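Local structure of hypothetical sugar ABC-transporter sugar binding protein (Arthrobacter globiformis, 7BVT) at residues S138-Y146 against L359-D367. The protein probably serves as the extracellular substrate-binding component of an ABC transporter, capturing cyclic alpha-maltosyl-1,6-maltose for uptake into the cell. Residues are numbered along the deposited sequence; the frame is centred on the assembly and turned at random.
With GLC (alpha-D-glucopyranose), chain B.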
loop_
_atom_site.group_PDB
_atom_site.type_symbol
_atom_site.label_atom_id
_atom_site.label_comp_id
_atom_site.label_asym_id
_atom_site.label_seq_id
_atom_site.Cartn_x
_atom_site.Cartn_y
_atom_site.Cartn_z
ATOM N N SER A 138 -4.289 -0.314 9.632
ATOM C CA SER A 138 -3.094 0.526 9.386
ATOM C C SER A 138 -3.082 0.889 7.906
ATOM O O SER A 138 -3.830 0.239 7.131
ATOM C CB SER A 138 -1.844 -0.189 9.725
ATOM O OG SER A 138 -1.585 -1.216 8.803
ATOM N N ALA A 139 -2.355 1.904 7.533
ATOM C CA ALA A 139 -2.221 2.249 6.104
ATOM C C ALA A 139 -0.812 2.734 5.835
ATOM O O ALA A 139 -0.079 3.132 6.730
ATOM C CB ALA A 139 -3.231 3.293 5.724
ATOM N N ASN A 140 -0.448 2.651 4.571
ATOM C CA ASN A 140 0.790 3.210 4.022
ATOM C C ASN A 140 0.514 3.530 2.556
ATOM O O ASN A 140 -0.557 3.144 2.002
ATOM C CB ASN A 140 1.956 2.253 4.215
ATOM C CG ASN A 140 1.769 0.904 3.557
ATOM O OD1 ASN A 140 1.549 0.836 2.351
ATOM N ND2 ASN A 140 2.005 -0.164 4.290
ATOM N N ASN A 141 1.401 4.289 1.945
ATOM C CA ASN A 141 1.289 4.606 0.521
ATOM C C ASN A 141 2.655 4.945 -0.046
ATOM O O ASN A 141 3.664 5.005 0.676
ATOM C CB ASN A 141 0.186 5.633 0.234
ATOM C CG ASN A 141 0.504 7.020 0.734
ATOM O OD1 ASN A 141 1.596 7.569 0.498
ATOM N ND2 ASN A 141 -0.475 7.628 1.364
ATOM N N LEU A 142 2.692 4.965 -1.367
ATOM C CA LEU A 142 3.954 5.204 -2.087
ATOM C C LEU A 142 4.135 6.698 -2.264
ATOM O O LEU A 142 3.211 7.392 -2.661
ATOM C CB LEU A 142 3.943 4.495 -3.435
ATOM C CG LEU A 142 4.116 2.995 -3.362
ATOM C CD1 LEU A 142 3.837 2.370 -4.742
ATOM C CD2 LEU A 142 5.492 2.632 -2.947
ATOM N N GLY A 143 5.370 7.117 -2.072
ATOM C CA GLY A 143 5.762 8.511 -2.203
ATOM C C GLY A 143 7.052 8.618 -2.962
ATOM O O GLY A 143 7.664 7.607 -3.324
ATOM N N TYR A 144 7.465 9.841 -3.164
ATOM C CA TYR A 144 8.750 10.126 -3.845
ATOM C C TYR A 144 9.783 10.458 -2.786
ATOM O O TYR A 144 9.557 11.350 -1.995
ATOM C CB TYR A 144 8.541 11.284 -4.827
ATOM C CG TYR A 144 9.781 11.721 -5.560
ATOM C CD1 TYR A 144 10.196 11.037 -6.680
ATOM C CD2 TYR A 144 10.539 12.794 -5.132
ATOM C CE1 TYR A 144 11.345 11.400 -7.389
ATOM C CE2 TYR A 144 11.693 13.154 -5.808
ATOM C CZ TYR A 144 12.113 12.440 -6.905
ATOM O OH TYR A 144 13.214 12.858 -7.592
ATOM N N MET A 145 10.885 9.744 -2.814
ATOM C CA MET A 145 12.036 10.045 -1.909
ATOM C C MET A 145 13.241 10.380 -2.766
ATOM O O MET A 145 13.396 9.853 -3.856
ATOM C CB MET A 145 12.389 8.862 -1.026
ATOM C CG MET A 145 11.557 8.693 0.158
ATOM S SD MET A 145 12.442 7.570 1.319
ATOM C CE MET A 145 11.261 7.697 2.663
ATOM N N TYR A 146 14.075 11.285 -2.279
ATOM C CA TYR A 146 15.244 11.707 -3.049
ATOM C C TYR A 146 16.393 12.014 -2.110
ATOM O O TYR A 146 16.184 12.313 -0.926
ATOM C CB TYR A 146 14.885 12.895 -3.932
ATOM C CG TYR A 146 14.627 14.187 -3.218
ATOM C CD1 TYR A 146 13.424 14.474 -2.593
ATOM C CD2 TYR A 146 15.610 15.185 -3.216
ATOM C CE1 TYR A 146 13.201 15.682 -1.942
ATOM C CE2 TYR A 146 15.364 16.410 -2.637
ATOM C CZ TYR A 146 14.182 16.657 -1.955
ATOM O OH TYR A 146 13.981 17.888 -1.347
ATOM N N LEU A 359 4.801 14.064 6.096
ATOM C CA LEU A 359 3.603 14.866 5.794
ATOM C C LEU A 359 3.134 14.595 4.356
ATOM O O LEU A 359 1.945 14.472 4.096
ATOM C CB LEU A 359 3.836 16.371 6.035
ATOM C CG LEU A 359 2.618 17.248 5.782
ATOM C CD1 LEU A 359 1.478 16.873 6.706
ATOM C CD2 LEU A 359 2.920 18.757 5.920
ATOM N N PRO A 360 4.010 14.525 3.329
ATOM C CA PRO A 360 3.500 14.322 1.971
ATOM C C PRO A 360 2.709 13.010 1.896
ATOM O O PRO A 360 1.742 12.954 1.160
ATOM C CB PRO A 360 4.771 14.235 1.130
ATOM C CG PRO A 360 5.700 15.156 1.890
ATOM C CD PRO A 360 5.470 14.767 3.347
ATOM N N TYR A 361 3.153 11.996 2.615
ATOM C CA TYR A 361 2.481 10.666 2.608
ATOM C C TYR A 361 1.093 10.795 3.228
ATOM O O TYR A 361 0.100 10.215 2.753
ATOM C CB TYR A 361 3.354 9.664 3.337
ATOM C CG TYR A 361 4.617 9.272 2.621
ATOM C CD1 TYR A 361 4.634 8.197 1.753
ATOM C CD2 TYR A 361 5.820 9.927 2.869
ATOM C CE1 TYR A 361 5.773 7.774 1.117
ATOM C CE2 TYR A 361 6.978 9.507 2.241
ATOM C CZ TYR A 361 6.958 8.416 1.381
ATOM O OH TYR A 361 8.069 7.978 0.738
ATOM N N VAL A 362 1.004 11.586 4.306
ATOM C CA VAL A 362 -0.299 11.803 4.979
ATOM C C VAL A 362 -1.247 12.499 4.010
ATOM O O VAL A 362 -2.403 12.094 3.898
ATOM C CB VAL A 362 -0.100 12.574 6.293
ATOM C CG1 VAL A 362 -1.462 12.914 6.882
ATOM C CG2 VAL A 362 0.782 11.793 7.268
ATOM N N GLU A 363 -0.767 13.540 3.331
ATOM C CA GLU A 363 -1.598 14.375 2.442
ATOM C C GLU A 363 -2.048 13.512 1.255
ATOM O O GLU A 363 -3.167 13.677 0.800
ATOM C CB GLU A 363 -0.780 15.611 2.051
ATOM C CG GLU A 363 -0.616 16.546 3.244
ATOM C CD GLU A 363 0.101 17.847 2.918
ATOM O OE1 GLU A 363 -0.172 18.829 3.580
ATOM O OE2 GLU A 363 0.939 17.843 2.012
ATOM N N GLN A 364 -1.259 12.504 0.890
ATOM C CA GLN A 364 -1.611 11.669 -0.285
ATOM C C GLN A 364 -2.778 10.749 0.064
ATOM O O GLN A 364 -3.290 10.118 -0.866
ATOM C CB GLN A 364 -0.447 10.787 -0.737
ATOM C CG GLN A 364 0.600 11.596 -1.501
ATOM C CD GLN A 364 1.654 10.718 -2.149
ATOM O OE1 GLN A 364 2.048 10.987 -3.299
ATOM N NE2 GLN A 364 2.137 9.673 -1.454
ATOM N N MET A 365 -3.161 10.582 1.351
ATOM C CA MET A 365 -4.255 9.627 1.671
ATOM C C MET A 365 -5.513 10.046 0.902
ATOM O O MET A 365 -6.230 9.164 0.468
ATOM C CB MET A 365 -4.511 9.552 3.176
ATOM C CG MET A 365 -3.410 8.820 3.914
ATOM S SD MET A 365 -3.225 7.112 3.473
ATOM C CE MET A 365 -4.795 6.452 4.052
ATOM N N ALA A 366 -5.686 11.332 0.610
ATOM C CA ALA A 366 -6.846 11.869 -0.110
ATOM C C ALA A 366 -6.873 11.405 -1.564
ATOM O O ALA A 366 -7.977 11.304 -2.125
ATOM C CB ALA A 366 -6.795 13.384 -0.016
ATOM N N ASP A 367 -5.720 11.144 -2.165
ATOM C CA ASP A 367 -5.618 10.790 -3.601
ATOM C C ASP A 367 -5.257 9.313 -3.807
ATOM O O ASP A 367 -4.913 8.952 -4.922
ATOM C CB ASP A 367 -4.600 11.719 -4.248
ATOM C CG ASP A 367 -4.983 13.193 -4.147
ATOM O OD1 ASP A 367 -6.150 13.516 -4.451
ATOM O OD2 ASP A 367 -4.118 13.989 -3.821
HETATM C C1 GLC B . 3.745 -2.981 1.444
HETATM C C2 GLC B . 2.254 -2.880 1.529
HETATM C C3 GLC B . 1.606 -4.019 0.783
HETATM C C4 GLC B . 2.155 -4.024 -0.653
HETATM C C5 GLC B . 3.665 -4.222 -0.617
HETATM C C6 GLC B . 4.249 -4.195 -2.041
HETATM O O2 GLC B . 1.907 -2.754 2.896
HETATM O O3 GLC B . 0.178 -3.861 0.834
HETATM O O4 GLC B . 1.616 -5.084 -1.418
HETATM O O5 GLC B . 4.229 -3.138 0.079
HETATM O O6 GLC B . 5.513 -4.853 -2.006
#
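N141 turns its CG between backbone N and carbonyl carbon (chi1 70°), and this drops the amide onto helix 359-363; Q364, its CG beside the backbone N and its chain extended beyond, reaches up to the strand. An asparagine suits the site because its two ends do different work: ND2 gives a nearly straight bond (164°) to Y361 O, which lies close to the plane of the N141 amide, while OD1 takes a weak, bent bond from Q364 NE2. A glutamine is long enough for that same NE2 to bind L142 O at 2.8 Å, from above the carbonyl plane, while V282 N holds OE1, so both ends of its amide are fixed. The Y361 ring, 18° from the N141 amide plane, has OD1 at its edge, 3.3 Å from CD1. Flat tyrosine suits glycine here: CE1 lies 3.4 Å from G143 CA, where any side chain would collide with it, and the hydroxyl reaches E261 O, beside the M145 thioether chain. M365, its chain bent at both chi2 and chi3, brings SD beside N141 ND2 and CE against A139 CB. Replacing this asparagine by an alanine would probably leave Y361 O without this donor and Q364 NE2 with just L142 O of its two acceptors here. Side chains alternate along the strand: N141 faces the helix, whereas N140 binds glucose O2 through ND2 (2.9 Å) and L142 lines the same glycan pocket, as befits a binding-cleft strand of a bacterial solute-binding protein.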